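Local coordinates for protein DsbA-like disulfide oxidoreductase (Wolbachia endosymbiont of Drosophila melanogaster, PDB 6EEZ) that carries out thiol-disulfide exchange as a homotrimeric disulfide isomerase of the DsbA-like, thioredoxin-fold family, at residues 54-64 and 175-186. Numbering follows the deposited sequence.
Sequences DIKQLINDGKI and LNVLRKKVDELS
Leu58 and Leu175 meet where helix 54-60 and helix 175-185 run in the same sense, their axes 25° apart and 10.6 Å at closest approach. Beyond the first helix the chain turns through Gly62 and brings Lys63 and Ile64 alongside Val182. With Leu58 CG anti to the backbone N (chi1 -161°), its CD1 reaches Leu175 CD1 at 3.8 Å, while CD2 packs on Leu178. Ile64 CG2 sits 3.6 Å from Val182 CG1, their side chains crossing nearly at right angles. Leu178 continues the apolar layer onto Phe169 and Leu162 of the sheet. Arg179 meets the Asp61 carboxylate with two nitrogens: NE donates to OD2 at 2.9 Å and NH2 to OD1 at 3.2 Å, each oxygen accepting on its syn lone pair but tilted out of the guanidinium plane, which lies 33° from that of the carboxylate. Lys63, extended beyond CG, makes a second salt bridge, NZ donating to Asp183 OD1 at 2.9 Å from above the carboxylate plane, and a water bridges Lys63 O to Ser186 OG. Two salt bridges thus border the apolar contact between neighbouring helices of the thioredoxin fold, and the two-pronged one, with Leu175 CD2 over one face, limits rotation of the Arg179 guanidinium.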
ATOM      1  N   ASP A  54       0.562  12.857  -0.951  1.00 40.60           N
ATOM      2  CA  ASP A  54      -0.771  12.807  -1.532  1.00 42.40           C
ATOM      3  C   ASP A  54      -1.587  11.813  -0.734  1.00 40.54           C
ATOM      4  O   ASP A  54      -2.703  12.108  -0.310  1.00 40.67           O
ATOM      5  CB  ASP A  54      -0.726  12.392  -2.999  1.00 43.87           C
ATOM      6  CG  ASP A  54      -0.200  13.478  -3.898  1.00 45.77           C
ATOM      7  OD1 ASP A  54      -0.304  14.650  -3.522  1.00 46.26           O
ATOM      8  OD2 ASP A  54       0.306  13.156  -4.989  1.00 45.90           O
ATOM      9  N   ILE A  55      -0.996  10.638  -0.525  1.00 39.76           N
ATOM     10  CA  ILE A  55      -1.614   9.567   0.242  1.00 37.28           C
ATOM     11  C   ILE A  55      -1.923  10.034   1.666  1.00 36.14           C
ATOM     12  O   ILE A  55      -3.046   9.894   2.134  1.00 35.73           O
ATOM     13  CB  ILE A  55      -0.702   8.337   0.284  1.00 35.80           C
ATOM     14  CG1 ILE A  55      -0.407   7.867  -1.133  1.00 36.24           C
ATOM     15  CG2 ILE A  55      -1.325   7.202   1.063  1.00 33.93           C
ATOM     16  CD1 ILE A  55      -1.647   7.775  -2.017  1.00 36.47           C
ATOM     17  N   LYS A  56      -0.917  10.602   2.339  1.00 35.67           N
ATOM     18  CA  LYS A  56      -1.103  11.099   3.697  1.00 35.41           C
ATOM     19  C   LYS A  56      -2.275  12.087   3.771  1.00 36.34           C
ATOM     20  O   LYS A  56      -3.164  11.930   4.597  1.00 36.10           O
ATOM     21  CB  LYS A  56       0.182  11.750   4.203  1.00 36.63           C
ATOM     22  CG  LYS A  56       0.183  12.012   5.674  1.00 37.75           C
ATOM     23  CD  LYS A  56       1.509  12.571   6.074  1.00 39.45           C
ATOM     24  CE  LYS A  56       1.533  12.995   7.509  1.00 41.14           C
ATOM     25  NZ  LYS A  56       2.934  13.322   7.881  1.00 42.85           N
ATOM     26  N   GLN A  57      -2.293  13.084   2.890  1.00 39.78           N
ATOM     27  CA  GLN A  57      -3.353  14.079   2.897  1.00 41.22           C
ATOM     28  C   GLN A  57      -4.721  13.468   2.581  1.00 40.31           C
ATOM     29  O   GLN A  57      -5.715  13.842   3.201  1.00 39.95           O
ATOM     30  CB  GLN A  57      -3.019  15.214   1.918  1.00 43.81           C
ATOM     31  CG  GLN A  57      -1.887  16.099   2.430  1.00 45.03           C
ATOM     32  CD  GLN A  57      -1.422  17.141   1.434  1.00 47.79           C
ATOM     33  OE1 GLN A  57      -1.799  17.117   0.272  1.00 49.49           O
ATOM     34  NE2 GLN A  57      -0.586  18.063   1.894  1.00 49.38           N
ATOM     35  N   LEU A  58      -4.775  12.516   1.650  1.00 36.01           N
ATOM     36  CA  LEU A  58      -6.046  11.907   1.249  1.00 34.47           C
ATOM     37  C   LEU A  58      -6.638  11.112   2.397  1.00 32.99           C
ATOM     38  O   LEU A  58      -7.849  11.120   2.613  1.00 32.24           O
ATOM     39  CB  LEU A  58      -5.859  11.009   0.033  1.00 33.70           C
ATOM     40  CG  LEU A  58      -7.131  10.678  -0.755  1.00 31.87           C
ATOM     41  CD1 LEU A  58      -7.669  11.938  -1.452  1.00 33.61           C
ATOM     42  CD2 LEU A  58      -6.845   9.543  -1.771  1.00 30.14           C
ATOM     43  N   ILE A  59      -5.761  10.430   3.133  1.00 36.46           N
ATOM     44  CA  ILE A  59      -6.136   9.728   4.358  1.00 36.27           C
ATOM     45  C   ILE A  59      -6.618  10.719   5.448  1.00 37.25           C
ATOM     46  O   ILE A  59      -7.649  10.492   6.083  1.00 37.62           O
ATOM     47  CB  ILE A  59      -4.934   8.852   4.846  1.00 36.46           C
ATOM     48  CG1 ILE A  59      -4.750   7.650   3.898  1.00 35.86           C
ATOM     49  CG2 ILE A  59      -5.141   8.332   6.242  1.00 36.69           C
ATOM     50  CD1 ILE A  59      -3.569   6.768   4.221  1.00 35.57           C
ATOM     51  N   ASN A  60      -5.913  11.836   5.631  1.00 44.59           N
ATOM     52  CA  ASN A  60      -6.207  12.755   6.735  1.00 45.95           C
ATOM     53  C   ASN A  60      -7.477  13.570   6.477  1.00 46.49           C
ATOM     54  O   ASN A  60      -8.118  14.015   7.423  1.00 48.18           O
ATOM     55  CB  ASN A  60      -5.009  13.689   6.995  1.00 47.70           C
ATOM     56  CG  ASN A  60      -5.116  14.438   8.320  1.00 50.80           C
ATOM     57  OD1 ASN A  60      -5.571  13.881   9.334  1.00 51.51           O
ATOM     58  ND2 ASN A  60      -4.696  15.710   8.324  1.00 52.94           N
ATOM     59  N   ASP A  61      -7.847  13.757   5.209  1.00 40.52           N
ATOM     60  CA  ASP A  61      -9.178  14.287   4.852  1.00 41.96           C
ATOM     61  C   ASP A  61     -10.342  13.638   5.633  1.00 42.22           C
ATOM     62  O   ASP A  61     -11.378  14.260   5.827  1.00 43.48           O
ATOM     63  CB  ASP A  61      -9.454  14.094   3.355  1.00 41.93           C
ATOM     64  CG  ASP A  61      -8.602  14.984   2.481  1.00 42.24           C
ATOM     65  OD1 ASP A  61      -7.820  15.789   3.031  1.00 42.68           O
ATOM     66  OD2 ASP A  61      -8.720  14.871   1.240  1.00 42.02           O
ATOM     67  N   GLY A  62     -10.176  12.379   6.040  1.00 38.97           N
ATOM     68  CA  GLY A  62     -11.077  11.749   6.995  1.00 39.21           C
ATOM     69  C   GLY A  62     -12.232  10.959   6.388  1.00 38.66           C
ATOM     70  O   GLY A  62     -13.052  10.386   7.107  1.00 38.76           O
ATOM     71  N   LYS A  63     -12.299  10.914   5.065  1.00 40.50           N
ATOM     72  CA  LYS A  63     -13.503  10.423   4.400  1.00 40.83           C
ATOM     73  C   LYS A  63     -13.462   8.950   3.999  1.00 39.88           C
ATOM     74  O   LYS A  63     -14.503   8.359   3.718  1.00 40.48           O
ATOM     75  CB  LYS A  63     -13.781  11.288   3.170  1.00 41.38           C
ATOM     76  CG  LYS A  63     -14.080  12.730   3.536  1.00 43.07           C
ATOM     77  CD  LYS A  63     -14.606  13.508   2.364  1.00 44.39           C
ATOM     78  CE  LYS A  63     -15.089  14.875   2.817  1.00 47.41           C
ATOM     79  NZ  LYS A  63     -15.299  15.787   1.661  1.00 48.91           N
ATOM     80  N   ILE A  64     -12.276   8.353   3.984  1.00 34.38           N
ATOM     81  CA  ILE A  64     -12.096   7.047   3.371  1.00 33.01           C
ATOM     82  C   ILE A  64     -11.457   6.030   4.294  1.00 32.21           C
ATOM     83  O   ILE A  64     -10.941   6.367   5.364  1.00 32.55           O
ATOM     84  CB  ILE A  64     -11.225   7.141   2.080  1.00 33.57           C
ATOM     85  CG1 ILE A  64      -9.765   7.444   2.423  1.00 33.30           C
ATOM     86  CG2 ILE A  64     -11.799   8.172   1.131  1.00 34.66           C
ATOM     87  CD1 ILE A  64      -8.863   7.585   1.228  1.00 32.56           C
ATOM     88  N   LEU A 175      -3.675  14.998  -6.694  1.00 40.39           N
ATOM     89  CA  LEU A 175      -4.501  14.894  -5.494  1.00 39.31           C
ATOM     90  C   LEU A 175      -5.938  15.366  -5.720  1.00 40.74           C
ATOM     91  O   LEU A 175      -6.872  14.773  -5.192  1.00 39.76           O
ATOM     92  CB  LEU A 175      -3.866  15.706  -4.352  1.00 39.35           C
ATOM     93  CG  LEU A 175      -4.521  15.589  -2.971  1.00 38.62           C
ATOM     94  CD1 LEU A 175      -4.719  14.138  -2.571  1.00 36.36           C
ATOM     95  CD2 LEU A 175      -3.685  16.339  -1.896  1.00 39.94           C
ATOM     96  N   ASN A 176      -6.109  16.421  -6.514  1.00 51.66           N
ATOM     97  CA  ASN A 176      -7.429  16.995  -6.748  1.00 53.76           C
ATOM     98  C   ASN A 176      -8.357  16.040  -7.493  1.00 54.21           C
ATOM     99  O   ASN A 176      -9.570  16.100  -7.338  1.00 55.34           O
ATOM    100  CB  ASN A 176      -7.309  18.312  -7.525  1.00 56.99           C
ATOM    101  CG  ASN A 176      -6.731  18.120  -8.919  1.00 58.59           C
ATOM    102  OD1 ASN A 176      -5.572  17.745  -9.074  1.00 58.17           O
ATOM    103  ND2 ASN A 176      -7.531  18.398  -9.943  1.00 60.83           N
ATOM    104  N   VAL A 177      -7.786  15.154  -8.299  1.00 41.11           N
ATOM    105  CA  VAL A 177      -8.585  14.175  -9.036  1.00 41.17           C
ATOM    106  C   VAL A 177      -9.079  13.108  -8.091  1.00 39.74           C
ATOM    107  O   VAL A 177     -10.247  12.711  -8.123  1.00 40.41           O
ATOM    108  CB  VAL A 177      -7.779  13.537 -10.154  1.00 41.18           C
ATOM    109  CG1 VAL A 177      -8.559  12.376 -10.823  1.00 41.66           C
ATOM    110  CG2 VAL A 177      -7.396  14.593 -11.158  1.00 42.55           C
ATOM    111  N   LEU A 178      -8.178  12.645  -7.244  1.00 38.14           N
ATOM    112  CA  LEU A 178      -8.531  11.687  -6.222  1.00 36.38           C
ATOM    113  C   LEU A 178      -9.585  12.262  -5.275  1.00 36.84           C
ATOM    114  O   LEU A 178     -10.533  11.575  -4.912  1.00 36.72           O
ATOM    115  CB  LEU A 178      -7.290  11.262  -5.446  1.00 34.54           C
ATOM    116  CG  LEU A 178      -6.152  10.641  -6.271  1.00 34.40           C
ATOM    117  CD1 LEU A 178      -5.039  10.239  -5.315  1.00 32.47           C
ATOM    118  CD2 LEU A 178      -6.574   9.415  -7.134  1.00 35.00           C
ATOM    119  N   ARG A 179      -9.451  13.534  -4.909  1.00 39.35           N
ATOM    120  CA  ARG A 179     -10.385  14.143  -3.950  1.00 39.99           C
ATOM    121  C   ARG A 179     -11.805  14.295  -4.513  1.00 42.37           C
ATOM    122  O   ARG A 179     -12.783  14.105  -3.793  1.00 42.35           O
ATOM    123  CB  ARG A 179      -9.867  15.518  -3.480  1.00 40.29           C
ATOM    124  CG  ARG A 179      -8.852  15.430  -2.338  1.00 38.71           C
ATOM    125  CD  ARG A 179      -8.344  16.790  -1.894  1.00 40.53           C
ATOM    126  NE  ARG A 179      -7.587  16.697  -0.637  1.00 39.86           N
ATOM    127  CZ  ARG A 179      -6.777  17.648  -0.170  1.00 41.15           C
ATOM    128  NH1 ARG A 179      -6.607  18.768  -0.856  1.00 43.22           N
ATOM    129  NH2 ARG A 179      -6.124  17.469   0.972  1.00 40.88           N
ATOM    130  N   LYS A 180     -11.902  14.659  -5.786  1.00 47.60           N
ATOM    131  CA  LYS A 180     -13.184  14.788  -6.464  1.00 50.00           C
ATOM    132  C   LYS A 180     -13.889  13.423  -6.569  1.00 49.34           C
ATOM    133  O   LYS A 180     -15.101  13.326  -6.364  1.00 50.44           O
ATOM    134  CB  LYS A 180     -12.977  15.410  -7.855  1.00 51.97           C
ATOM    135  CG  LYS A 180     -14.238  15.487  -8.728  1.00 53.86           C
ATOM    136  CD  LYS A 180     -14.032  16.320 -10.001  1.00 55.71           C
ATOM    137  CE  LYS A 180     -14.276  15.490 -11.277  1.00 56.29           C
ATOM    138  NZ  LYS A 180     -14.482  16.337 -12.498  1.00 58.33           N
ATOM    139  N   LYS A 181     -13.135  12.371  -6.885  1.00 43.77           N
ATOM    140  CA  LYS A 181     -13.711  11.033  -6.945  1.00 42.96           C
ATOM    141  C   LYS A 181     -14.206  10.601  -5.575  1.00 41.96           C
ATOM    142  O   LYS A 181     -15.302  10.064  -5.449  1.00 42.81           O
ATOM    143  CB  LYS A 181     -12.701  10.019  -7.468  1.00 42.14           C
ATOM    144  CG  LYS A 181     -13.236   8.592  -7.533  1.00 41.64           C
ATOM    145  CD  LYS A 181     -14.276   8.390  -8.619  1.00 43.05           C
ATOM    146  CE  LYS A 181     -14.801   6.957  -8.566  1.00 42.11           C
ATOM    147  NZ  LYS A 181     -15.674   6.504  -9.700  1.00 42.85           N
ATOM    148  N   VAL A 182     -13.398  10.830  -4.549  1.00 38.68           N
ATOM    149  CA  VAL A 182     -13.820  10.546  -3.176  1.00 37.85           C
ATOM    150  C   VAL A 182     -15.089  11.297  -2.780  1.00 40.13           C
ATOM    151  O   VAL A 182     -15.938  10.750  -2.093  1.00 40.51           O
ATOM    152  CB  VAL A 182     -12.727  10.909  -2.170  1.00 35.93           C
ATOM    153  CG1 VAL A 182     -13.291  10.937  -0.726  1.00 35.88           C
ATOM    154  CG2 VAL A 182     -11.584   9.945  -2.281  1.00 33.57           C
ATOM    155  N   ASP A 183     -15.207  12.555  -3.181  1.00 48.94           N
ATOM    156  CA  ASP A 183     -16.372  13.363  -2.802  1.00 51.16           C
ATOM    157  C   ASP A 183     -17.604  12.903  -3.555  1.00 53.01           C
ATOM    158  O   ASP A 183     -18.698  12.822  -3.002  1.00 54.30           O
ATOM    159  CB  ASP A 183     -16.135  14.852  -3.079  1.00 52.15           C
ATOM    160  CG  ASP A 183     -15.391  15.539  -1.974  1.00 51.76           C
ATOM    161  OD1 ASP A 183     -14.978  14.846  -1.016  1.00 50.26           O
ATOM    162  OD2 ASP A 183     -15.230  16.779  -2.051  1.00 53.13           O
ATOM    163  N   GLU A 184     -17.409  12.638  -4.839  1.00 54.24           N
ATOM    164  CA  GLU A 184     -18.458  12.117  -5.694  1.00 55.29           C
ATOM    165  C   GLU A 184     -19.050  10.855  -5.071  1.00 54.73           C
ATOM    166  O   GLU A 184     -20.268  10.704  -4.990  1.00 56.26           O
ATOM    167  CB  GLU A 184     -17.878  11.857  -7.087  1.00 55.00           C
ATOM    168  CG  GLU A 184     -18.654  10.928  -8.005  1.00 55.60           C
ATOM    169  CD  GLU A 184     -17.777  10.389  -9.126  1.00 55.42           C
ATOM    170  OE1 GLU A 184     -17.049  11.194  -9.749  1.00 55.90           O
ATOM    171  OE2 GLU A 184     -17.793   9.159  -9.361  1.00 54.98           O
ATOM    172  N   LEU A 185     -18.181   9.966  -4.605  1.00 46.06           N
ATOM    173  CA  LEU A 185     -18.608   8.722  -3.982  1.00 45.44           C
ATOM    174  C   LEU A 185     -19.160   8.915  -2.562  1.00 46.51           C
ATOM    175  O   LEU A 185     -19.867   8.055  -2.063  1.00 47.24           O
ATOM    176  CB  LEU A 185     -17.445   7.736  -3.940  1.00 43.19           C
ATOM    177  CG  LEU A 185     -16.916   7.218  -5.278  1.00 42.46           C
ATOM    178  CD1 LEU A 185     -15.646   6.434  -5.058  1.00 40.84           C
ATOM    179  CD2 LEU A 185     -17.949   6.359  -5.984  1.00 42.57           C
ATOM    180  N   SER A 186     -18.840  10.024  -1.904  1.00 49.85           N
ATOM    181  CA  SER A 186     -19.372  10.266  -0.563  1.00 50.56           C
ATOM    182  C   SER A 186     -20.776  10.831  -0.678  1.00 53.37           C
ATOM    183  O   SER A 186     -21.268  11.424   0.266  1.00 55.21           O
ATOM    184  CB  SER A 186     -18.476  11.230   0.254  1.00 50.57           C
ATOM    185  OG  SER A 186     -17.226  10.633   0.593  1.00 48.72           O
TER
HETATM  186  O   HOH W   1     -17.092   9.028   2.863  1.00 37.22           O